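Local coordinates for globin (Chloroflexus aurantiacus, PDB 5D1V), which binds heme and, as a group II truncated hemoglobin, probably carries or otherwise handles oxygen at the heme iron, at residues D21-R26 with E90-A95; D30-H35 with R85-E90. All blocks are in the same frame, centred on the assembly; numbering follows the deposited sequence.

Both contacts tie the N-terminal part of the chain to helix 82-98, and they illustrate how one helix can organise a heme pocket through successive turns. In sequence order, 21-26 on helix 13-28 comes first, the loop segment 30-35 follows, and 85-90 and 90-95 come last on helix 82-98, so interaction 2 falls within the span bracketed by interaction 1. They lie about 10 Å apart, centre to centre, and E90 belongs to both. A hydrogen bond joins them directly, H91 NE2 to D30 OD2 at 2.7 Å, and the ring of F23 meets that of W88 edge to face. Helix 82-98 thus meets helix 13-28 through 90-95, and through 85-90 it meets the loop and, with W88 beside L33, the heme.

Interaction 1: D21-R26 with E90-A95; sequences DIFYAR and EHMLAA
The ring nitrogen ND1 of H91 accepts two hydrogen bonds from one guanidinium group. R26 comes at it side-on, its NE 2.9 Å from H91 ND1 and its NH2 3.2 Å from the same atom. NH2 lies close to the imidazole plane, whereas NE is tilted 28° out of it. The helix places R26 CB over the imidazole face, offset toward the rim and 3.8 Å from the centroid of the H91 ring, in a CH-pi contact; farther along the chain, a bend at chi3 (68°) turns NE and NH2 back to ND1. The other imidazole nitrogen, NE2, bonds to D30, so both ring nitrogens are engaged and the rotation of the ring is fixed. The methyl of A94 presses on one face of the guanidinium, 3.4 Å from A94 CB to R26 CZ, while E90 OE2 lies at its edge, a long ion pair whose carboxylate has its stronger partner in R83 of the second subunit. With an alanine at R26, H91 ND1 is likely to be left without both donors, and A94 CB without the flat group it packs against.

Beside this polar patch the contact is apolar, the F23 ring edge abutting the H91 backbone. M92 CE stands over the centre of the F23 ring, 3.7 Å from its centroid, with SD set obliquely to the ring, in a Met-aromatic contact, and A95 CB fits against F23 CB and I22 CG2. The two helix segments, 8.4 Å apart, cross at 146°, roughly antiparallel, consistent with helix B of one layer meeting helix G of the other in the two-over-two globin sandwich.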
ATOM      1  N   ASP A  21      13.970   9.041  10.285  1.00 14.19           N
ATOM      2  CA  ASP A  21      13.543  10.441  10.264  1.00 12.46           C
ATOM      3  C   ASP A  21      12.189  10.572   9.539  1.00 16.24           C
ATOM      4  O   ASP A  21      11.294  11.283   9.989  1.00 12.45           O
ATOM      5  CB  ASP A  21      14.564  11.359   9.571  1.00 15.84           C
ATOM      6  CG  ASP A  21      15.795  11.677  10.431  1.00 18.89           C
ATOM      7  OD1 ASP A  21      15.882  11.261  11.602  1.00 20.79           O
ATOM      8  OD2 ASP A  21      16.676  12.376   9.907  1.00 20.90           O
ATOM      9  N   ILE A  22      12.053   9.910   8.405  1.00 13.89           N
ATOM     10  CA  ILE A  22      10.861  10.068   7.579  1.00 12.62           C
ATOM     11  C   ILE A  22       9.683   9.400   8.293  1.00 13.70           C
ATOM     12  O   ILE A  22       8.560   9.923   8.345  1.00 13.12           O
ATOM     13  CB  ILE A  22      11.108   9.504   6.182  1.00 12.06           C
ATOM     14  CG1 ILE A  22      12.095  10.399   5.438  1.00 15.83           C
ATOM     15  CG2 ILE A  22       9.808   9.444   5.378  1.00 13.95           C
ATOM     16  CD1 ILE A  22      12.646   9.749   4.164  1.00 24.67           C
ATOM     17  N   PHE A  23       9.958   8.232   8.858  1.00 10.56           N
ATOM     18  CA  PHE A  23       8.943   7.449   9.546  1.00  9.32           C
ATOM     19  C   PHE A  23       8.424   8.266  10.733  1.00 12.96           C
ATOM     20  O   PHE A  23       7.223   8.440  10.879  1.00 13.10           O
ATOM     21  CB  PHE A  23       9.509   6.107   9.992  1.00 11.00           C
ATOM     22  CG  PHE A  23       8.588   5.328  10.872  1.00 14.01           C
ATOM     23  CD1 PHE A  23       7.490   4.693  10.328  1.00 13.44           C
ATOM     24  CD2 PHE A  23       8.806   5.233  12.232  1.00 17.82           C
ATOM     25  CE1 PHE A  23       6.633   3.968  11.109  1.00 10.92           C
ATOM     26  CE2 PHE A  23       7.928   4.500  13.039  1.00 12.56           C
ATOM     27  CZ  PHE A  23       6.840   3.878  12.462  1.00  9.78           C
ATOM     28  N   TYR A  24       9.327   8.792  11.556  1.00 11.00           N
ATOM     29  CA  TYR A  24       8.902   9.498  12.759  1.00 13.64           C
ATOM     30  C   TYR A  24       8.179  10.807  12.440  1.00 13.60           C
ATOM     31  O   TYR A  24       7.256  11.195  13.159  1.00 16.94           O
ATOM     32  CB  TYR A  24      10.096   9.731  13.678  1.00 16.61           C
ATOM     33  CG  TYR A  24      10.100   8.726  14.808  1.00 17.08           C
ATOM     34  CD1 TYR A  24      10.578   7.443  14.628  1.00 13.69           C
ATOM     35  CD2 TYR A  24       9.584   9.057  16.042  1.00 15.70           C
ATOM     36  CE1 TYR A  24      10.547   6.514  15.644  1.00 15.48           C
ATOM     37  CE2 TYR A  24       9.552   8.152  17.067  1.00 12.67           C
ATOM     38  CZ  TYR A  24      10.028   6.868  16.869  1.00 12.66           C
ATOM     39  OH  TYR A  24      10.005   5.970  17.908  1.00 15.45           O
ATOM     40  N   ALA A  25       8.552  11.462  11.347  1.00 13.83           N
ATOM     41  CA  ALA A  25       7.848  12.682  10.947  1.00 17.02           C
ATOM     42  C   ALA A  25       6.382  12.367  10.675  1.00 14.85           C
ATOM     43  O   ALA A  25       5.473  13.127  11.059  1.00 14.27           O
ATOM     44  CB  ALA A  25       8.502  13.315   9.705  1.00 16.21           C
ATOM     45  N   ARG A  26       6.164  11.238  10.018  1.00 12.91           N
ATOM     46  CA  ARG A  26       4.833  10.762   9.694  1.00 13.22           C
ATOM     47  C   ARG A  26       4.085  10.326  10.944  1.00 20.10           C
ATOM     48  O   ARG A  26       2.922  10.644  11.106  1.00 18.95           O
ATOM     49  CB  ARG A  26       4.934   9.616   8.672  1.00 14.64           C
ATOM     50  CG  ARG A  26       5.465  10.132   7.365  1.00 17.35           C
ATOM     51  CD  ARG A  26       5.744   9.065   6.361  1.00 29.35           C
ATOM     52  NE  ARG A  26       4.470   8.501   5.975  1.00 41.45           N
ATOM     53  CZ  ARG A  26       3.885   8.640   4.795  1.00 25.22           C
ATOM     54  NH1 ARG A  26       4.463   9.299   3.802  1.00 22.53           N
ATOM     55  NH2 ARG A  26       2.705   8.082   4.617  1.00 32.32           N
ATOM     56  N   GLU A  90       1.831   1.666   6.825  1.00  9.61           N
ATOM     57  CA  GLU A  90       1.743   2.737   5.826  1.00  9.79           C
ATOM     58  C   GLU A  90       2.986   3.628   5.885  1.00 11.16           C
ATOM     59  O   GLU A  90       3.628   3.927   4.858  1.00 12.06           O
ATOM     60  CB  GLU A  90       0.483   3.586   6.039  1.00 10.35           C
ATOM     61  CG  GLU A  90       0.399   4.784   5.106  1.00 14.22           C
ATOM     62  CD  GLU A  90      -0.796   5.684   5.350  1.00 14.19           C
ATOM     63  OE1 GLU A  90      -1.784   5.231   5.972  1.00 13.20           O
ATOM     64  OE2 GLU A  90      -0.770   6.835   4.860  1.00 13.89           O
ATOM     65  N   HIS A  91       3.319   4.068   7.092  1.00  9.42           N
ATOM     66  CA  HIS A  91       4.380   5.042   7.225  1.00 10.28           C
ATOM     67  C   HIS A  91       5.747   4.416   7.052  1.00  9.38           C
ATOM     68  O   HIS A  91       6.635   5.051   6.492  1.00 14.39           O
ATOM     69  CB  HIS A  91       4.262   5.755   8.563  1.00 10.92           C
ATOM     70  CG  HIS A  91       2.984   6.515   8.698  1.00 11.61           C
ATOM     71  ND1 HIS A  91       2.474   7.289   7.679  1.00 16.22           N
ATOM     72  CD2 HIS A  91       2.108   6.619   9.723  1.00 12.56           C
ATOM     73  CE1 HIS A  91       1.335   7.828   8.067  1.00 14.74           C
ATOM     74  NE2 HIS A  91       1.091   7.435   9.302  1.00 16.37           N
ATOM     75  N   MET A  92       5.926   3.169   7.485  1.00  8.11           N
ATOM     76  CA  MET A  92       7.243   2.563   7.324  1.00  8.25           C
ATOM     77  C   MET A  92       7.460   2.201   5.874  1.00  9.42           C
ATOM     78  O   MET A  92       8.564   2.345   5.333  1.00 12.34           O
ATOM     79  CB  MET A  92       7.445   1.315   8.191  1.00  8.93           C
ATOM     80  CG  MET A  92       8.902   0.762   8.087  1.00 10.73           C
ATOM     81  SD  MET A  92      10.169   1.936   8.672  1.00 13.06           S
ATOM     82  CE  MET A  92       9.936   1.856  10.432  1.00 10.48           C
ATOM     83  N   LEU A  93       6.433   1.708   5.205  1.00 12.95           N
ATOM     84  CA  LEU A  93       6.636   1.437   3.791  1.00 14.17           C
ATOM     85  C   LEU A  93       6.936   2.722   3.014  1.00 14.45           C
ATOM     86  O   LEU A  93       7.783   2.727   2.117  1.00 13.67           O
ATOM     87  CB  LEU A  93       5.422   0.711   3.219  1.00 13.13           C
ATOM     88  CG  LEU A  93       5.237  -0.653   3.874  1.00 14.88           C
ATOM     89  CD1 LEU A  93       4.088  -1.400   3.192  1.00 23.09           C
ATOM     90  CD2 LEU A  93       6.491  -1.500   3.880  1.00 19.62           C
ATOM     91  N   ALA A  94       6.250   3.811   3.340  1.00 12.52           N
ATOM     92  CA  ALA A  94       6.530   5.082   2.679  1.00 13.04           C
ATOM     93  C   ALA A  94       7.958   5.519   2.958  1.00 12.69           C
ATOM     94  O   ALA A  94       8.648   6.027   2.068  1.00 14.95           O
ATOM     95  CB  ALA A  94       5.541   6.151   3.129  1.00 14.26           C
ATOM     96  N   ALA A  95       8.419   5.318   4.187  1.00 11.60           N
ATOM     97  CA  ALA A  95       9.765   5.746   4.555  1.00 13.08           C
ATOM     98  C   ALA A  95      10.828   4.991   3.725  1.00 17.58           C
ATOM     99  O   ALA A  95      11.799   5.603   3.283  1.00 13.89           O
ATOM    100  CB  ALA A  95       9.991   5.553   6.046  1.00 10.83           C
TER

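Interaction 2: D30-H35 with R85-E90; sequences DPRLRH and RDAWLE. With HEM (protoporphyrin IX containing Fe), chain C.
A87 is the small residue against which the loop settles. Its CB rests over the centre of the R32 guanidinium, 3.5 Å from R32 CZ, and it also meets L33 CD1 at 3.8 Å. On this tight side L33 turns its other methyl, CD2, to a heme vinyl group, and W88, with CG anti to the backbone N (chi1 -166°), lays its indole along the porphyrin, CD1 3.3 Å from HEM C1C. W88 NE1 donates to the oxygen of the water bound to the heme iron (2.9 Å from NE1 to that oxygen). Buried D30, in an Asx turn, sits at the edge of the guanidinium, in its plane: its OD1 takes both R32 N and R32 NE, the latter on its syn lone pair, while OD2 is also bonded to H91.

The looser, wet side is the outer end of R32. Its NH2 bonds almost straight (168°) to E90 OE1 at 2.9 Å, from above the carboxylate plane, and a water bridges R32 NH1 to the same oxygen. R83 of the second subunit makes a salt bridge to E90, and R32 of that subunit packs on it.

The loop following helix 13-28 is thus seated on helix 82-98, which packs through L89 on helix 105-119.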
ATOM      1  N   ASP A  30       0.411  11.892  12.571  1.00 18.74           N
ATOM      2  CA  ASP A  30      -0.706  10.967  12.421  1.00 17.04           C
ATOM      3  C   ASP A  30      -1.437  10.721  13.737  1.00 17.39           C
ATOM      4  O   ASP A  30      -0.936   9.987  14.588  1.00 15.50           O
ATOM      5  CB  ASP A  30      -0.205   9.632  11.881  1.00 18.38           C
ATOM      6  CG  ASP A  30      -1.343   8.684  11.513  1.00 20.94           C
ATOM      7  OD1 ASP A  30      -2.514   8.972  11.848  1.00 13.06           O
ATOM      8  OD2 ASP A  30      -1.059   7.639  10.890  1.00 20.17           O
ATOM      9  N   PRO A  31      -2.644  11.286  13.888  1.00 14.09           N
ATOM     10  CA  PRO A  31      -3.375  11.097  15.152  1.00 18.48           C
ATOM     11  C   PRO A  31      -3.722   9.651  15.493  1.00 13.75           C
ATOM     12  O   PRO A  31      -4.104   9.366  16.632  1.00 16.55           O
ATOM     13  CB  PRO A  31      -4.666  11.903  14.931  1.00 20.71           C
ATOM     14  CG  PRO A  31      -4.353  12.870  13.877  1.00 26.81           C
ATOM     15  CD  PRO A  31      -3.329  12.239  12.996  1.00 15.25           C
ATOM     16  N   ARG A  32      -3.637   8.750  14.524  1.00 15.11           N
ATOM     17  CA  ARG A  32      -3.906   7.334  14.794  1.00 14.35           C
ATOM     18  C   ARG A  32      -2.847   6.733  15.692  1.00 14.27           C
ATOM     19  O   ARG A  32      -3.114   5.755  16.387  1.00 16.36           O
ATOM     20  CB  ARG A  32      -3.972   6.541  13.492  1.00 13.16           C
ATOM     21  CG  ARG A  32      -5.059   6.993  12.550  1.00 13.02           C
ATOM     22  CD  ARG A  32      -5.017   6.170  11.296  1.00 15.68           C
ATOM     23  NE  ARG A  32      -3.887   6.528  10.445  1.00 17.80           N
ATOM     24  CZ  ARG A  32      -3.557   5.887   9.335  1.00 17.74           C
ATOM     25  NH1 ARG A  32      -4.247   4.829   8.942  1.00 16.69           N
ATOM     26  NH2 ARG A  32      -2.519   6.293   8.621  1.00 12.74           N
ATOM     27  N   LEU A  33      -1.646   7.320  15.670  1.00 17.01           N
ATOM     28  CA  LEU A  33      -0.485   6.737  16.336  1.00 14.14           C
ATOM     29  C   LEU A  33       0.105   7.596  17.426  1.00 13.96           C
ATOM     30  O   LEU A  33       0.591   7.060  18.408  1.00 11.94           O
ATOM     31  CB  LEU A  33       0.621   6.462  15.337  1.00 11.25           C
ATOM     32  CG  LEU A  33       0.296   5.361  14.343  1.00 11.59           C
ATOM     33  CD1 LEU A  33       1.403   5.274  13.288  1.00 15.13           C
ATOM     34  CD2 LEU A  33       0.080   4.019  15.024  1.00 18.82           C
ATOM     35  N   ARG A  34       0.056   8.920  17.239  1.00 15.50           N
ATOM     36  CA  ARG A  34       0.893   9.835  18.012  1.00 13.84           C
ATOM     37  C   ARG A  34       0.659   9.627  19.507  1.00 15.89           C
ATOM     38  O   ARG A  34       1.609   9.601  20.289  1.00 15.37           O
ATOM     39  CB  ARG A  34       0.635  11.302  17.618  1.00 17.08           C
ATOM     40  CG  ARG A  34       1.409  12.332  18.470  1.00 17.00           C
ATOM     41  CD  ARG A  34       2.894  12.011  18.425  1.00 22.05           C
ATOM     42  NE  ARG A  34       3.760  12.853  19.255  1.00 24.34           N
ATOM     43  CZ  ARG A  34       4.120  12.585  20.508  1.00 21.52           C
ATOM     44  NH1 ARG A  34       3.673  11.499  21.139  1.00 19.58           N
ATOM     45  NH2 ARG A  34       4.957  13.401  21.132  1.00 19.25           N
ATOM     46  N   HIS A  35      -0.602   9.430  19.888  1.00 12.15           N
ATOM     47  CA  HIS A  35      -0.978   9.343  21.290  1.00 15.58           C
ATOM     48  C   HIS A  35      -0.337   8.171  22.038  1.00 18.10           C
ATOM     49  O   HIS A  35      -0.252   8.173  23.273  1.00 17.71           O
ATOM     50  CB  HIS A  35      -2.493   9.237  21.406  1.00 17.42           C
ATOM     51  CG  HIS A  35      -3.049   7.971  20.831  1.00 18.82           C
ATOM     52  ND1 HIS A  35      -3.362   6.880  21.608  1.00 16.27           N
ATOM     53  CD2 HIS A  35      -3.324   7.611  19.556  1.00 21.56           C
ATOM     54  CE1 HIS A  35      -3.831   5.912  20.840  1.00 24.87           C
ATOM     55  NE2 HIS A  35      -3.817   6.329  19.588  1.00 21.89           N
ATOM     56  N   ARG A  85      -1.841  -1.282  13.252  1.00 12.67           N
ATOM     57  CA  ARG A  85      -0.955  -2.032  12.365  1.00 10.67           C
ATOM     58  C   ARG A  85      -0.864  -1.339  11.018  1.00 10.38           C
ATOM     59  O   ARG A  85       0.241  -1.122  10.472  1.00  9.56           O
ATOM     60  CB  ARG A  85      -1.483  -3.467  12.191  1.00 10.70           C
ATOM     61  CG  ARG A  85      -0.694  -4.386  11.255  1.00 10.67           C
ATOM     62  CD  ARG A  85      -1.596  -5.517  10.743  1.00 17.45           C
ATOM     63  NE  ARG A  85      -2.814  -4.996  10.109  1.00 16.33           N
ATOM     64  CZ  ARG A  85      -3.949  -5.673   9.950  1.00 12.61           C
ATOM     65  NH1 ARG A  85      -4.060  -6.929  10.358  1.00 12.40           N
ATOM     66  NH2 ARG A  85      -4.986  -5.099   9.355  1.00 22.73           N
ATOM     67  N   ASP A  86      -2.043  -1.047  10.470  1.00 12.03           N
ATOM     68  CA  ASP A  86      -2.165  -0.451   9.149  1.00  9.46           C
ATOM     69  C   ASP A  86      -1.477   0.915   9.099  1.00 12.04           C
ATOM     70  O   ASP A  86      -0.770   1.230   8.141  1.00 12.03           O
ATOM     71  CB  ASP A  86      -3.634  -0.296   8.734  1.00 10.80           C
ATOM     72  CG  ASP A  86      -4.304  -1.598   8.384  1.00 24.45           C
ATOM     73  OD1 ASP A  86      -3.627  -2.634   8.356  1.00 16.97           O
ATOM     74  OD2 ASP A  86      -5.530  -1.559   8.119  1.00 28.98           O
ATOM     75  N   ALA A  87      -1.661   1.722  10.137  1.00  8.64           N
ATOM     76  CA  ALA A  87      -1.035   3.037  10.174  1.00  9.59           C
ATOM     77  C   ALA A  87       0.495   2.930  10.249  1.00 10.87           C
ATOM     78  O   ALA A  87       1.198   3.586   9.498  1.00  7.99           O
ATOM     79  CB  ALA A  87      -1.588   3.866  11.342  1.00 14.12           C
ATOM     80  N   TRP A  88       1.014   2.072  11.127  1.00 10.60           N
ATOM     81  CA  TRP A  88       2.439   1.875  11.228  1.00 10.44           C
ATOM     82  C   TRP A  88       3.057   1.438   9.882  1.00 10.65           C
ATOM     83  O   TRP A  88       4.051   2.006   9.397  1.00  8.88           O
ATOM     84  CB  TRP A  88       2.706   0.835  12.309  1.00  8.25           C
ATOM     85  CG  TRP A  88       4.117   0.791  12.743  1.00  6.67           C
ATOM     86  CD1 TRP A  88       4.651   1.383  13.846  1.00  7.22           C
ATOM     87  CD2 TRP A  88       5.199   0.117  12.088  1.00  9.25           C
ATOM     88  NE1 TRP A  88       5.980   1.109  13.930  1.00 10.27           N
ATOM     89  CE2 TRP A  88       6.352   0.347  12.866  1.00  9.10           C
ATOM     90  CE3 TRP A  88       5.304  -0.682  10.939  1.00 12.40           C
ATOM     91  CZ2 TRP A  88       7.604  -0.175  12.526  1.00 10.42           C
ATOM     92  CZ3 TRP A  88       6.551  -1.190  10.601  1.00 15.19           C
ATOM     93  CH2 TRP A  88       7.682  -0.921  11.391  1.00 10.84           C
ATOM     94  N   LEU A  89       2.438   0.447   9.266  1.00  9.43           N
ATOM     95  CA  LEU A  89       2.962  -0.136   8.026  1.00  9.34           C
ATOM     96  C   LEU A  89       2.910   0.887   6.896  1.00 11.60           C
ATOM     97  O   LEU A  89       3.851   0.987   6.108  1.00 12.42           O
ATOM     98  CB  LEU A  89       2.177  -1.386   7.667  1.00  8.20           C
ATOM     99  CG  LEU A  89       2.829  -2.379   6.738  1.00 25.56           C
ATOM    100  CD1 LEU A  89       4.154  -2.875   7.314  1.00 21.37           C
ATOM    101  CD2 LEU A  89       1.858  -3.520   6.570  1.00 30.00           C
ATOM    102  N   GLU A  90       1.831   1.666   6.825  1.00  9.61           N
ATOM    103  CA  GLU A  90       1.743   2.737   5.826  1.00  9.79           C
ATOM    104  C   GLU A  90       2.986   3.628   5.885  1.00 11.16           C
ATOM    105  O   GLU A  90       3.628   3.927   4.858  1.00 12.06           O
ATOM    106  CB  GLU A  90       0.483   3.586   6.039  1.00 10.35           C
ATOM    107  CG  GLU A  90       0.399   4.784   5.106  1.00 14.22           C
ATOM    108  CD  GLU A  90      -0.796   5.684   5.350  1.00 14.19           C
ATOM    109  OE1 GLU A  90      -1.784   5.231   5.972  1.00 13.20           O
ATOM    110  OE2 GLU A  90      -0.770   6.835   4.860  1.00 13.89           O
TER
HETATM  111  CHA HEM C 201       8.880   1.132  20.223  1.00 10.28           C
HETATM  112  CHB HEM C 201       9.962  -1.618  16.368  1.00 11.58           C
HETATM  113  CHC HEM C 201       5.207  -1.972  15.336  1.00 11.04           C
HETATM  114  CHD HEM C 201       4.420   1.662  18.451  1.00 11.20           C
HETATM  115  C1A HEM C 201       9.579   0.385  19.310  1.00 11.53           C
HETATM  116  C2A HEM C 201      10.990   0.048  19.383  1.00 12.40           C
HETATM  117  C3A HEM C 201      11.283  -0.720  18.324  1.00 11.45           C
HETATM  118  C4A HEM C 201      10.059  -0.895  17.543  1.00  9.78           C
HETATM  119  CMA HEM C 201      12.633  -1.360  17.877  1.00 11.11           C
HETATM  120  CAA HEM C 201      11.935   0.503  20.519  1.00 12.25           C
HETATM  121  CBA HEM C 201      12.114  -0.707  21.451  1.00 14.95           C
HETATM  122  CGA HEM C 201      12.880  -0.257  22.683  1.00 17.51           C
HETATM  123  O1A HEM C 201      12.330   0.520  23.498  1.00 29.44           O
HETATM  124  O2A HEM C 201      14.039  -0.684  22.866  1.00 13.29           O
HETATM  125  C1B HEM C 201       8.766  -1.970  15.759  1.00 10.49           C
HETATM  126  C2B HEM C 201       8.603  -2.868  14.636  1.00  7.91           C
HETATM  127  C3B HEM C 201       7.278  -2.961  14.385  1.00  9.98           C
HETATM  128  C4B HEM C 201       6.580  -2.117  15.299  1.00 11.84           C
HETATM  129  CMB HEM C 201       9.773  -3.568  13.903  1.00 10.39           C
HETATM  130  CAB HEM C 201       6.500  -3.750  13.310  1.00 13.51           C
HETATM  131  CBB HEM C 201       7.166  -4.230  12.259  1.00 24.84           C
HETATM  132  C1C HEM C 201       4.562  -1.002  16.065  1.00  7.48           C
HETATM  133  C2C HEM C 201       3.148  -0.662  15.993  1.00  9.18           C
HETATM  134  C3C HEM C 201       2.966   0.348  16.882  1.00 12.62           C
HETATM  135  C4C HEM C 201       4.225   0.687  17.499  1.00 11.25           C
HETATM  136  CMC HEM C 201       2.117  -1.395  15.086  1.00  7.59           C
HETATM  137  CAC HEM C 201       1.678   1.118  17.171  1.00 13.37           C
HETATM  138  CBC HEM C 201       0.830   1.183  16.150  1.00 30.69           C
HETATM  139  C1D HEM C 201       5.532   1.800  19.251  1.00  9.72           C
HETATM  140  C2D HEM C 201       5.667   2.661  20.422  1.00 11.85           C
HETATM  141  C3D HEM C 201       6.908   2.495  20.917  1.00 10.17           C
HETATM  142  C4D HEM C 201       7.588   1.539  20.066  1.00  9.52           C
HETATM  143  CMD HEM C 201       4.556   3.564  20.980  1.00 10.03           C
HETATM  144  CAD HEM C 201       7.534   3.176  22.144  1.00 17.77           C
HETATM  145  CBD HEM C 201       8.322   4.380  21.650  1.00 31.62           C
HETATM  146  CGD HEM C 201       9.012   5.093  22.775  1.00 26.17           C
HETATM  147  O1D HEM C 201       9.432   6.255  22.543  1.00 25.73           O
HETATM  148  O2D HEM C 201       9.126   4.514  23.890  1.00 27.56           O
HETATM  149  NA  HEM C 201       9.044  -0.224  18.181  1.00  9.46           N
HETATM  150  NB  HEM C 201       7.513  -1.538  16.140  1.00 10.78           N
HETATM  151  NC  HEM C 201       5.160  -0.186  17.006  1.00 11.14           N
HETATM  152  ND  HEM C 201       6.721   1.142  19.082  1.00 12.06           N
HETATM  153 FE   HEM C 201       7.088  -0.166  17.581  1.00  9.58          FE
HETATM  154  O   HOH W   1      -3.147   3.005   6.974  1.00 15.20           O
HETATM  155  O   HOH W   2       7.578   1.531  16.336  1.00 10.82           O